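Local coordinates for aeromonas extracellular serine protease (Aeromonas sobria, PDB 3WQB), which preferentially cleaves peptide bonds after two basic residues, one of them lysine, as a secreted calcium-binding serine protease and probable virulence factor, at residues 73-78 with 142-147; 172-177 with 210-215; 486-491 with 551-556; 381-386 with 453-458. The protein carries 1 engineered substitution. All coordinates share one frame; numbering follows the deposited sequence.

Contact 1 of 4, residues 73-78 with 142-147; sequences NVAVVD and QGFNLL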
loop_
_atom_site.group_PDB
_atom_site.type_symbol
_atom_site.label_atom_id
_atom_site.label_comp_id
_atom_site.label_asym_id
_atom_site.label_seq_id
_atom_site.Cartn_x
_atom_site.Cartn_y
_atom_site.Cartn_z
ATOM N N ASN A 73 8.523 -18.721 2.022
ATOM C CA ASN A 73 7.108 -18.877 1.687
ATOM C C ASN A 73 6.454 -17.512 1.520
ATOM O O ASN A 73 6.520 -16.670 2.425
ATOM C CB ASN A 73 6.372 -19.671 2.771
ATOM C CG ASN A 73 6.798 -21.126 2.833
ATOM O OD1 ASN A 73 7.242 -21.712 1.837
ATOM N ND2 ASN A 73 6.647 -21.722 4.014
ATOM N N VAL A 74 5.862 -17.291 0.350
ATOM C CA VAL A 74 5.216 -16.030 0.019
ATOM C C VAL A 74 3.725 -16.246 -0.233
ATOM O O VAL A 74 3.348 -17.109 -1.035
ATOM C CB VAL A 74 5.847 -15.381 -1.241
ATOM C CG1 VAL A 74 5.222 -14.022 -1.509
ATOM C CG2 VAL A 74 7.358 -15.231 -1.097
ATOM N N ALA A 75 2.882 -15.453 0.437
ATOM C CA ALA A 75 1.436 -15.444 0.177
ATOM C C ALA A 75 1.082 -14.301 -0.762
ATOM O O ALA A 75 1.436 -13.148 -0.505
ATOM C CB ALA A 75 0.658 -15.294 1.470
ATOM N N VAL A 76 0.360 -14.619 -1.830
ATOM C CA VAL A 76 -0.138 -13.612 -2.754
ATOM C C VAL A 76 -1.627 -13.439 -2.502
ATOM O O VAL A 76 -2.443 -14.300 -2.854
ATOM C CB VAL A 76 0.171 -14.002 -4.212
ATOM C CG1 VAL A 76 -0.403 -12.996 -5.177
ATOM C CG2 VAL A 76 1.680 -14.098 -4.404
ATOM N N VAL A 77 -1.963 -12.341 -1.836
ATOM C CA VAL A 77 -3.340 -12.029 -1.467
ATOM C C VAL A 77 -3.848 -11.073 -2.546
ATOM O O VAL A 77 -3.493 -9.902 -2.584
ATOM C CB VAL A 77 -3.408 -11.430 -0.042
ATOM C CG1 VAL A 77 -4.854 -11.190 0.385
ATOM C CG2 VAL A 77 -2.699 -12.353 0.957
ATOM N N ASP A 78 -4.641 -11.597 -3.467
ATOM C CA ASP A 78 -4.898 -10.867 -4.704
ATOM C C ASP A 78 -6.188 -11.370 -5.365
ATOM O O ASP A 78 -7.087 -11.825 -4.670
ATOM C CB ASP A 78 -3.668 -10.986 -5.621
ATOM C CG ASP A 78 -3.474 -9.784 -6.515
ATOM O OD1 ASP A 78 -4.255 -9.624 -7.474
ATOM O OD2 ASP A 78 -2.516 -9.008 -6.284
ATOM N N GLN A 142 1.623 -19.295 -2.209
ATOM C CA GLN A 142 0.210 -19.601 -2.021
ATOM C C GLN A 142 -0.605 -18.444 -2.575
ATOM O O GLN A 142 -0.152 -17.297 -2.566
ATOM C CB GLN A 142 -0.136 -19.732 -0.544
ATOM C CG GLN A 142 0.398 -20.944 0.160
ATOM C CD GLN A 142 0.160 -20.833 1.650
ATOM O OE1 GLN A 142 0.062 -19.725 2.198
ATOM N NE2 GLN A 142 0.059 -21.977 2.319
ATOM N N GLY A 143 -1.818 -18.737 -3.032
ATOM C CA GLY A 143 -2.723 -17.687 -3.507
ATOM C C GLY A 143 -4.033 -17.668 -2.739
ATOM O O GLY A 143 -4.582 -18.723 -2.411
ATOM N N PHE A 144 -4.530 -16.466 -2.458
ATOM C CA PHE A 144 -5.811 -16.288 -1.780
ATOM C C PHE A 144 -6.537 -15.205 -2.560
ATOM O O PHE A 144 -6.084 -14.060 -2.595
ATOM C CB PHE A 144 -5.593 -15.878 -0.321
ATOM C CG PHE A 144 -4.790 -16.868 0.456
ATOM C CD1 PHE A 144 -5.390 -17.996 0.992
ATOM C CD2 PHE A 144 -3.424 -16.684 0.640
ATOM C CE1 PHE A 144 -4.648 -18.947 1.698
ATOM C CE2 PHE A 144 -2.682 -17.617 1.344
ATOM C CZ PHE A 144 -3.286 -18.752 1.868
ATOM N N ASN A 145 -7.642 -15.580 -3.209
ATOM C CA ASN A 145 -8.295 -14.704 -4.180
ATOM C C ASN A 145 -9.289 -13.714 -3.568
ATOM O O ASN A 145 -10.443 -13.608 -4.011
ATOM C CB ASN A 145 -8.937 -15.528 -5.311
ATOM C CG ASN A 145 -10.086 -16.404 -4.838
ATOM O OD1 ASN A 145 -10.192 -16.729 -3.659
ATOM N ND2 ASN A 145 -10.943 -16.810 -5.769
ATOM N N LEU A 146 -8.816 -12.969 -2.569
ATOM C CA LEU A 146 -9.629 -11.971 -1.877
ATOM C C LEU A 146 -10.265 -10.940 -2.806
ATOM O O LEU A 146 -11.323 -10.398 -2.495
ATOM C CB LEU A 146 -8.776 -11.242 -0.826
ATOM C CG LEU A 146 -8.858 -11.793 0.599
ATOM C CD1 LEU A 146 -10.217 -11.457 1.226
ATOM C CD2 LEU A 146 -8.567 -13.297 0.685
ATOM N N LEU A 147 -9.599 -10.657 -3.927
ATOM C CA LEU A 147 -10.013 -9.586 -4.845
ATOM C C LEU A 147 -10.781 -10.097 -6.057
ATOM O O LEU A 147 -11.056 -9.330 -6.980
ATOM C CB LEU A 147 -8.802 -8.768 -5.302
ATOM C CG LEU A 147 -7.841 -8.241 -4.233
ATOM C CD1 LEU A 147 -6.683 -7.500 -4.871
ATOM C CD2 LEU A 147 -8.551 -7.372 -3.223
#
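The edge of the parallel subtilisin sheet lies here: strand 73-77 pairs with the outermost strand 140-144 and delivers D78, predicted to belong to the charge relay system, at its C-terminal end. A75, V76 and V77 stand opposite Q142, G143 and F144, and the short axes run 4.8 Å apart at 21°. Parallel pairing is evident from the alternating ladder, in which Q142 N gives to V74 O, V76 N to Q142 O at 2.8 Å, F144 N to V76 O, and D78 N to F144 O at 3.0 Å.

On the face carrying A75, V77 and F144, the phenyl ring presents its edge to alanine, with F144 CE2 4.1 Å from A75 CB. V77 swings CG1 anti to its backbone N (chi1 -176°), which brings that methyl to 4.1 Å from L146 CG, the two side chains lying alongside and pointing the same way. Helix 155-164 packs against F144 and L146. V76 belongs to the other face, which helix 115-124 covers; G143 contributes no side chain there.

Beyond the strands the chain turns through N145, the centre of an inverse gamma turn, whose side-chain amide bonds to V99 through OD1 and to N98 through ND2. D78 OD1 accepts a hydrogen bond from H115, while the aspartate's backbone is held from the other segment. There L147 N meets D78 O at 2.9 Å from above the carbonyl plane, 48° out of it, and the leucine side chain crosses the aspartate so that L147 CD1 rests 3.8 Å from D78 CA.

Contact 2 of 4, residues 172-177 with 210-215; sequences RVFNQS and AAYIKA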
loop_
_atom_site.group_PDB
_atom_site.type_symbol
_atom_site.label_atom_id
_atom_site.label_comp_id
_atom_site.label_asym_id
_atom_site.label_seq_id
_atom_site.Cartn_x
_atom_site.Cartn_y
_atom_site.Cartn_z
ATOM N N ARG A 172 6.554 -16.151 5.222
ATOM C CA ARG A 172 7.450 -15.085 5.653
ATOM C C ARG A 172 7.285 -13.786 4.856
ATOM O O ARG A 172 7.873 -12.775 5.228
ATOM C CB ARG A 172 8.910 -15.523 5.630
ATOM C CG ARG A 172 9.279 -16.455 6.782
ATOM C CD ARG A 172 10.766 -16.386 7.115
ATOM N NE ARG A 172 11.076 -15.132 7.794
ATOM C CZ ARG A 172 12.287 -14.587 7.895
ATOM N NH1 ARG A 172 13.359 -15.175 7.361
ATOM N NH2 ARG A 172 12.419 -13.421 8.529
ATOM N N VAL A 173 6.500 -13.800 3.773
ATOM C CA VAL A 173 6.201 -12.580 3.022
ATOM C C VAL A 173 4.717 -12.603 2.684
ATOM O O VAL A 173 4.200 -13.611 2.200
ATOM C CB VAL A 173 7.048 -12.461 1.726
ATOM C CG1 VAL A 173 6.760 -11.150 1.033
ATOM C CG2 VAL A 173 8.542 -12.564 2.034
ATOM N N PHE A 174 4.034 -11.494 2.947
ATOM C CA PHE A 174 2.637 -11.321 2.518
ATOM C C PHE A 174 2.574 -10.209 1.504
ATOM O O PHE A 174 2.796 -9.044 1.837
ATOM C CB PHE A 174 1.722 -11.023 3.707
ATOM C CG PHE A 174 1.567 -12.187 4.638
ATOM C CD1 PHE A 174 2.438 -12.370 5.705
ATOM C CD2 PHE A 174 0.552 -13.121 4.431
ATOM C CE1 PHE A 174 2.298 -13.476 6.558
ATOM C CE2 PHE A 174 0.408 -14.221 5.268
ATOM C CZ PHE A 174 1.282 -14.400 6.338
ATOM N N ASN A 175 2.314 -10.590 0.259
ATOM C CA ASN A 175 2.243 -9.637 -0.836
ATOM C C ASN A 175 0.844 -9.064 -0.997
ATOM O O ASN A 175 -0.101 -9.810 -1.235
ATOM C CB ASN A 175 2.686 -10.313 -2.134
ATOM C CG ASN A 175 2.802 -9.335 -3.276
ATOM O OD1 ASN A 175 3.901 -8.877 -3.588
ATOM N ND2 ASN A 175 1.671 -8.994 -3.895
ATOM N N GLN A 176 0.720 -7.746 -0.839
ATOM C CA GLN A 176 -0.572 -7.061 -0.930
ATOM C C GLN A 176 -0.549 -5.993 -2.023
ATOM O O GLN A 176 -0.318 -4.799 -1.759
ATOM C CB GLN A 176 -0.941 -6.418 0.395
ATOM C CG GLN A 176 -0.941 -7.373 1.556
ATOM C CD GLN A 176 -0.977 -6.604 2.838
ATOM O OE1 GLN A 176 -2.052 -6.349 3.402
ATOM N NE2 GLN A 176 0.196 -6.132 3.262
ATOM N N SER A 177 -0.770 -6.443 -3.257
ATOM C CA SER A 177 -0.770 -5.564 -4.427
ATOM C C SER A 177 -2.122 -4.869 -4.586
ATOM O O SER A 177 -2.717 -4.872 -5.678
ATOM C CB SER A 177 -0.435 -6.372 -5.678
ATOM O OG SER A 177 0.942 -6.707 -5.707
ATOM N N ALA A 210 7.401 -12.395 9.542
ATOM C CA ALA A 210 6.842 -12.149 8.212
ATOM C C ALA A 210 6.843 -10.675 7.842
ATOM O O ALA A 210 6.486 -9.817 8.647
ATOM C CB ALA A 210 5.441 -12.709 8.134
ATOM N N ALA A 211 7.260 -10.412 6.615
ATOM C CA ALA A 211 7.239 -9.074 6.042
ATOM C C ALA A 211 5.981 -8.840 5.215
ATOM O O ALA A 211 5.755 -9.529 4.212
ATOM C CB ALA A 211 8.463 -8.875 5.176
ATOM N N TYR A 212 5.148 -7.909 5.671
ATOM C CA TYR A 212 3.996 -7.440 4.893
ATOM C C TYR A 212 4.455 -6.361 3.927
ATOM O O TYR A 212 5.093 -5.399 4.350
ATOM C CB TYR A 212 2.895 -6.908 5.831
ATOM C CG TYR A 212 2.273 -8.013 6.639
ATOM C CD1 TYR A 212 2.863 -8.453 7.832
ATOM C CD2 TYR A 212 1.106 -8.640 6.208
ATOM C CE1 TYR A 212 2.308 -9.498 8.564
ATOM C CE2 TYR A 212 0.544 -9.687 6.925
ATOM C CZ TYR A 212 1.150 -10.110 8.109
ATOM O OH TYR A 212 0.595 -11.131 8.839
ATOM N N ILE A 213 4.155 -6.552 2.640
ATOM C CA ILE A 213 4.523 -5.617 1.573
ATOM C C ILE A 213 3.241 -5.080 0.961
ATOM O O ILE A 213 2.287 -5.846 0.751
ATOM C CB ILE A 213 5.381 -6.319 0.486
ATOM C CG1 ILE A 213 6.406 -7.290 1.116
ATOM C CG2 ILE A 213 6.012 -5.295 -0.448
ATOM C CD1 ILE A 213 7.476 -6.644 1.991
ATOM N N LYS A 214 3.206 -3.779 0.680
ATOM C CA LYS A 214 1.954 -3.102 0.410
ATOM C C LYS A 214 2.078 -2.056 -0.700
ATOM O O LYS A 214 2.959 -1.195 -0.654
ATOM C CB LYS A 214 1.474 -2.441 1.707
ATOM C CG LYS A 214 0.141 -1.702 1.627
ATOM C CD LYS A 214 -1.017 -2.642 1.284
ATOM C CE LYS A 214 -2.352 -1.996 1.580
ATOM N NZ LYS A 214 -2.617 -0.826 0.682
ATOM N N ALA A 215 1.195 -2.135 -1.697
ATOM C CA ALA A 215 1.171 -1.163 -2.791
ATOM C C ALA A 215 0.768 0.221 -2.291
ATOM O O ALA A 215 -0.206 0.356 -1.543
ATOM C CB ALA A 215 0.209 -1.626 -3.861
#
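Q176, F174 and I213 bury the most surface in this pairing of strands 173-179 and 211-215, whose short axes are 4.7 Å apart and nearly parallel. Q176 grips one carbonyl twice: its backbone N lies 2.9 Å from I213 O, and its side chain, with CG anti to the carbonyl carbon (chi1 -55°) and extended beyond, runs alongside I213 O and adds a bond from Q176 NE2 at 3.3 Å. The two donors arrive from opposite faces of the carbonyl plane, the side-chain one 66° out of it. This NE2 also bonds to N255 and sits at the edge of the Y212 ring.

F174 and Y212 run side by side on the same face as Q176. Their ring planes are 9° apart with centroids separated by 4.6 Å, but they are slid so far that overlap is slight; F174 CD1 rests over the rim of the tyrosine face. At the phenylalanine's own edge, F174 CE1 meets A210 CB at 3.6 Å. I213 works on the opposite face, where its CG1 approaches V173 CG1 to 3.9 Å, and its N bonds almost straight to F174 O.

The strands belong to a beta-alpha-beta unit whose helix 191-205 covers the aromatic face, with F200 stacking on Y212 and the tyrosine hydroxyl bonded to L162. Helices 115-124 and 335-352 cover N175 on the other face, and strand 73-77 adjoins strand 173-179 within the sheet.

Contact 3 of 4, residues 486-491 with 551-556; sequences LPDLLI and VTDVAN. With CA (calcium ion), chain D.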
loop_
_atom_site.group_PDB
_atom_site.type_symbol
_atom_site.label_atom_id
_atom_site.label_comp_id
_atom_site.label_asym_id
_atom_site.label_seq_id
_atom_site.Cartn_x
_atom_site.Cartn_y
_atom_site.Cartn_z
ATOM N N LEU A 486 -11.072 20.090 3.034
ATOM C CA LEU A 486 -9.902 19.345 3.503
ATOM C C LEU A 486 -8.648 19.399 2.632
ATOM O O LEU A 486 -7.552 19.500 3.173
ATOM C CB LEU A 486 -10.255 17.885 3.831
ATOM C CG LEU A 486 -11.083 17.679 5.103
ATOM C CD1 LEU A 486 -11.650 16.274 5.133
ATOM C CD2 LEU A 486 -10.268 17.970 6.361
ATOM N N PRO A 487 -8.793 19.342 1.287
ATOM C CA PRO A 487 -7.569 19.355 0.478
ATOM C C PRO A 487 -6.791 20.674 0.514
ATOM O O PRO A 487 -5.692 20.724 -0.005
ATOM C CB PRO A 487 -8.071 19.030 -0.939
ATOM C CG PRO A 487 -9.341 18.278 -0.696
ATOM C CD PRO A 487 -9.964 18.985 0.468
ATOM N N ASP A 488 -7.328 21.709 1.161
ATOM C CA ASP A 488 -6.553 22.928 1.391
ATOM C C ASP A 488 -5.415 22.728 2.383
ATOM O O ASP A 488 -4.529 23.571 2.476
ATOM C CB ASP A 488 -7.454 24.059 1.901
ATOM C CG ASP A 488 -8.335 24.650 0.815
ATOM O OD1 ASP A 488 -8.216 24.228 -0.353
ATOM O OD2 ASP A 488 -9.150 25.540 1.149
ATOM N N LEU A 489 -5.444 21.629 3.131
ATOM C CA LEU A 489 -4.538 21.471 4.263
ATOM C C LEU A 489 -3.219 20.786 3.942
ATOM O O LEU A 489 -3.171 19.725 3.300
ATOM C CB LEU A 489 -5.243 20.769 5.430
ATOM C CG LEU A 489 -6.505 21.456 5.956
ATOM C CD1 LEU A 489 -7.091 20.611 7.048
ATOM C CD2 LEU A 489 -6.235 22.879 6.453
ATOM N N LEU A 490 -2.152 21.444 4.381
ATOM C CA LEU A 490 -0.800 20.912 4.390
ATOM C C LEU A 490 -0.479 20.529 5.832
ATOM O O LEU A 490 -0.534 21.377 6.736
ATOM C CB LEU A 490 0.172 21.991 3.886
ATOM C CG LEU A 490 1.667 21.780 4.121
ATOM C CD1 LEU A 490 2.184 20.678 3.225
ATOM C CD2 LEU A 490 2.432 23.063 3.864
ATOM N N ILE A 491 -0.163 19.254 6.056
ATOM C CA ILE A 491 0.150 18.752 7.398
ATOM C C ILE A 491 1.592 18.263 7.425
ATOM O O ILE A 491 1.980 17.400 6.632
ATOM C CB ILE A 491 -0.831 17.630 7.811
ATOM C CG1 ILE A 491 -2.279 18.122 7.701
ATOM C CG2 ILE A 491 -0.507 17.089 9.215
ATOM C CD1 ILE A 491 -3.337 17.077 8.085
ATOM N N VAL A 551 -0.130 22.613 10.663
ATOM C CA VAL A 551 -1.244 22.498 9.724
ATOM C C VAL A 551 -1.515 23.884 9.142
ATOM O O VAL A 551 -1.676 24.835 9.904
ATOM C CB VAL A 551 -2.527 21.968 10.413
ATOM C CG1 VAL A 551 -3.694 21.901 9.432
ATOM C CG2 VAL A 551 -2.275 20.600 11.049
ATOM N N THR A 552 -1.551 23.995 7.815
ATOM C CA THR A 552 -1.807 25.272 7.144
ATOM C C THR A 552 -2.849 25.091 6.055
ATOM O O THR A 552 -2.808 24.114 5.311
ATOM C CB THR A 552 -0.529 25.829 6.473
ATOM O OG1 THR A 552 0.576 25.764 7.383
ATOM C CG2 THR A 552 -0.729 27.279 6.075
ATOM N N ASP A 553 -3.783 26.036 5.969
ATOM C CA ASP A 553 -4.689 26.138 4.831
ATOM C C ASP A 553 -3.973 26.981 3.772
ATOM O O ASP A 553 -3.658 28.145 4.008
ATOM C CB ASP A 553 -6.016 26.770 5.300
ATOM C CG ASP A 553 -7.006 27.039 4.161
ATOM O OD1 ASP A 553 -6.610 27.274 2.995
ATOM O OD2 ASP A 553 -8.219 27.038 4.441
ATOM N N VAL A 554 -3.685 26.370 2.626
ATOM C CA VAL A 554 -2.810 26.982 1.627
ATOM C C VAL A 554 -3.518 27.345 0.320
ATOM O O VAL A 554 -2.872 27.442 -0.726
ATOM C CB VAL A 554 -1.559 26.088 1.317
ATOM C CG1 VAL A 554 -0.712 25.872 2.574
ATOM C CG2 VAL A 554 -1.968 24.757 0.677
ATOM N N ALA A 555 -4.836 27.516 0.369
ATOM C CA ALA A 555 -5.576 27.860 -0.853
ATOM C C ALA A 555 -6.912 28.513 -0.580
ATOM O O ALA A 555 -7.664 28.067 0.288
ATOM C CB ALA A 555 -5.786 26.617 -1.712
ATOM N N ASN A 556 -7.223 29.549 -1.358
ATOM C CA ASN A 556 -8.571 30.109 -1.350
ATOM C C ASN A 556 -9.226 30.139 -2.731
ATOM O O ASN A 556 -10.379 30.551 -2.868
ATOM C CB ASN A 556 -8.615 31.493 -0.680
ATOM C CG ASN A 556 -7.720 32.516 -1.355
ATOM O OD1 ASN A 556 -7.043 32.235 -2.342
ATOM N ND2 ASN A 556 -7.706 33.720 -0.801
HETATM CA CA CA D . -8.990 27.645 2.156
HETATM O O HOH W 1 1.544 23.231 7.684
#
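L489, its CG anti to the carbonyl carbon (chi1 -58°), drops its CD2 methyl into the shallow hollow between V551 and D553 on the antiparallel partner strand. L489 CD2 lies 4.0 Å from both V551 CG1 and D553 CA, and T552 O, at 3.8 Å from it, forms the floor. Farther along the same face, I491 and V551 stand side by side, CG1 of the isoleucine 4.2 Å from CG2 of the valine. I452 and L481 add to this apolar side of the P-domain sheet. On the other face, V554 CG1 abuts L490 CB.

L490 and T552 form a hydrogen-bonded pair, L490 N to T552 O at 2.9 Å and T552 N to L490 O at 3.0 Å, and V554 N reaches D488 O just beyond. A water joins L490 O to T552 OG1.

At the strand end, D488 binds calcium through OD2 at 2.3 Å, A555 through its carbonyl O, and D553 with both carboxylate oxygens; D454, N578 and N579 complete the site. An Asx turn, A555 N to D553 OD1, braces the chelating loop, and H483 is a further polar partner of the D553 carboxylate. The cation, with R559 and R485 salt-bridged to D488 OD1, probably offsets the charge of the clustered carboxylates of D454, D488 and D553.

Contact 4 of 4, residues 381-386 with 453-458; sequences VSYTSS and ADVGNS. With CA (calcium ion), chain D.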
loop_
_atom_site.group_PDB
_atom_site.type_symbol
_atom_site.label_atom_id
_atom_site.label_comp_id
_atom_site.label_asym_id
_atom_site.label_seq_id
_atom_site.Cartn_x
_atom_site.Cartn_y
_atom_site.Cartn_z
ATOM N N VAL A 381 3.715 25.401 -3.502
ATOM C CA VAL A 381 2.348 25.891 -3.555
ATOM C C VAL A 381 2.384 27.381 -3.278
ATOM O O VAL A 381 2.961 27.817 -2.279
ATOM C CB VAL A 381 1.457 25.199 -2.496
ATOM C CG1 VAL A 381 0.056 25.807 -2.464
ATOM C CG2 VAL A 381 1.387 23.692 -2.750
ATOM N N SER A 382 1.772 28.147 -4.179
ATOM C CA SER A 382 1.725 29.601 -4.088
ATOM C C SER A 382 0.330 30.067 -3.693
ATOM O O SER A 382 -0.672 29.586 -4.228
ATOM C CB SER A 382 2.101 30.211 -5.437
ATOM O OG SER A 382 2.043 31.621 -5.384
ATOM N N TYR A 383 0.273 31.012 -2.755
ATOM C CA TYR A 383 -0.979 31.670 -2.399
ATOM C C TYR A 383 -0.714 33.016 -1.756
ATOM O O TYR A 383 0.413 33.320 -1.386
ATOM C CB TYR A 383 -1.829 30.793 -1.472
ATOM C CG TYR A 383 -1.290 30.571 -0.070
ATOM C CD1 TYR A 383 -0.390 29.544 0.190
ATOM C CD2 TYR A 383 -1.710 31.366 0.998
ATOM C CE1 TYR A 383 0.093 29.313 1.470
ATOM C CE2 TYR A 383 -1.237 31.143 2.296
ATOM C CZ TYR A 383 -0.339 30.108 2.527
ATOM O OH TYR A 383 0.124 29.863 3.807
ATOM N N THR A 384 -1.770 33.810 -1.626
ATOM C CA THR A 384 -1.693 35.100 -0.970
ATOM C C THR A 384 -2.522 35.025 0.307
ATOM O O THR A 384 -3.696 34.639 0.269
ATOM C CB THR A 384 -2.217 36.214 -1.910
ATOM O OG1 THR A 384 -1.468 36.191 -3.130
ATOM C CG2 THR A 384 -2.098 37.604 -1.273
ATOM N N SER A 385 -1.903 35.391 1.427
ATOM C CA SER A 385 -2.567 35.378 2.729
ATOM C C SER A 385 -3.587 36.511 2.869
ATOM O O SER A 385 -3.681 37.367 1.988
ATOM C CB SER A 385 -1.532 35.476 3.850
ATOM O OG SER A 385 -1.082 36.818 3.992
ATOM N N SER A 386 -4.334 36.531 3.976
ATOM C CA SER A 386 -5.332 37.586 4.212
ATOM C C SER A 386 -4.706 38.955 4.483
ATOM O O SER A 386 -5.387 39.982 4.383
ATOM C CB SER A 386 -6.294 37.208 5.344
ATOM O OG SER A 386 -7.104 36.108 4.969
ATOM N N ALA A 453 -6.650 29.471 10.069
ATOM C CA ALA A 453 -7.178 30.526 9.203
ATOM C C ALA A 453 -7.103 30.119 7.742
ATOM O O ALA A 453 -6.209 29.367 7.342
ATOM C CB ALA A 453 -6.420 31.828 9.418
ATOM N N ASP A 454 -8.047 30.607 6.940
ATOM C CA ASP A 454 -7.947 30.471 5.494
ATOM C C ASP A 454 -6.636 31.125 5.051
ATOM O O ASP A 454 -6.222 32.134 5.630
ATOM C CB ASP A 454 -9.133 31.178 4.840
ATOM C CG ASP A 454 -9.296 30.836 3.379
ATOM O OD1 ASP A 454 -8.803 29.779 2.924
ATOM O OD2 ASP A 454 -9.954 31.633 2.670
ATOM N N VAL A 455 -5.970 30.539 4.055
ATOM C CA VAL A 455 -4.707 31.078 3.506
ATOM C C VAL A 455 -3.804 31.660 4.601
ATOM O O VAL A 455 -3.478 32.851 4.612
ATOM C CB VAL A 455 -4.936 32.083 2.312
ATOM C CG1 VAL A 455 -5.347 31.329 1.067
ATOM C CG2 VAL A 455 -5.967 33.200 2.641
ATOM N N GLY A 456 -3.390 30.797 5.528
ATOM C CA GLY A 456 -2.729 31.256 6.745
ATOM C C GLY A 456 -1.386 31.919 6.533
ATOM O O GLY A 456 -0.642 31.562 5.621
ATOM N N ASN A 457 -1.075 32.895 7.379
ATOM C CA ASN A 457 0.239 33.527 7.362
ATOM C C ASN A 457 1.351 32.613 7.834
ATOM O O ASN A 457 2.507 32.786 7.450
ATOM C CB ASN A 457 0.228 34.796 8.209
ATOM C CG ASN A 457 -0.217 36.001 7.425
ATOM O OD1 ASN A 457 0.228 36.213 6.301
ATOM N ND2 ASN A 457 -1.089 36.801 8.015
ATOM N N SER A 458 0.988 31.654 8.680
ATOM C CA SER A 458 1.919 30.684 9.228
ATOM C C SER A 458 1.104 29.468 9.645
ATOM O O SER A 458 -0.116 29.556 9.754
ATOM C CB SER A 458 2.667 31.256 10.437
ATOM O OG SER A 458 1.785 31.536 11.505
HETATM CA CA CA D . -8.990 27.645 2.156
HETATM O O HOH W 2 -4.377 34.834 6.233
HETATM O O HOH W 3 -7.658 34.215 6.704
#
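The Y383 ring carries the one aromatic surface of this contact, and its edge does the polar work. G456 O lies at that edge, near the ring plane, and accepts from Y383 OH at 2.6 Å, with the donor in the carbonyl plane and a C=O...O angle of 152°. V455 approaches the ring obliquely, Y383 CD2 coming within 3.6 Å of V455 CB as the two side chains slide past each other in opposite directions. The tyrosine reaches this place because CG sits between its backbone N and carbonyl carbon (chi1 68°).

The second flat group is the N457 amide. Its OD1 accepts from S385 OG at 2.7 Å, the hydroxyl approaching 35° out of the amide's carbonyl plane. S385 OG also bonds to T387 and K389 of its own turn, while N457 ND2 to T387 and N457 O to K389 tie the loop to that turn. V455 CB additionally faces T384 O at 3.5 Å.

Two waters bridge the segments: one between S386 N and V455 O, the other between S386 OG and D454 O. The contact therefore joins the end of a strand from the subtilase region to a P-domain loop by hydroxyls, carbonyls and water. Y383 OH is also bonded to R391, and because D454 OD1 binds calcium at 2.3 Å, the loop is probably held by the metal as well.

How the contacts relate
Contacts 1 and 2 are neighbours in the parallel sheet of the subtilisin domain, their centres about 10 Å apart; strands 73-77 and 173-179 lie side by side there, with N175 N 2.8 Å from A75 O. Contacts 3 and 4, about 9 Å apart between centres, share one calcium ion, and G456 N approaches D553 O at 3.1 Å. The two groups are well separated: centres of contacts 1 and 3 lie about 39 Å apart, on opposite sides of the chain's centre. Along the chain the order is 1, 2, 4, 3. Contact 4 bridges the protease part and the P-domain, so the calcium-bound loop region links the two far from the catalytic sheet.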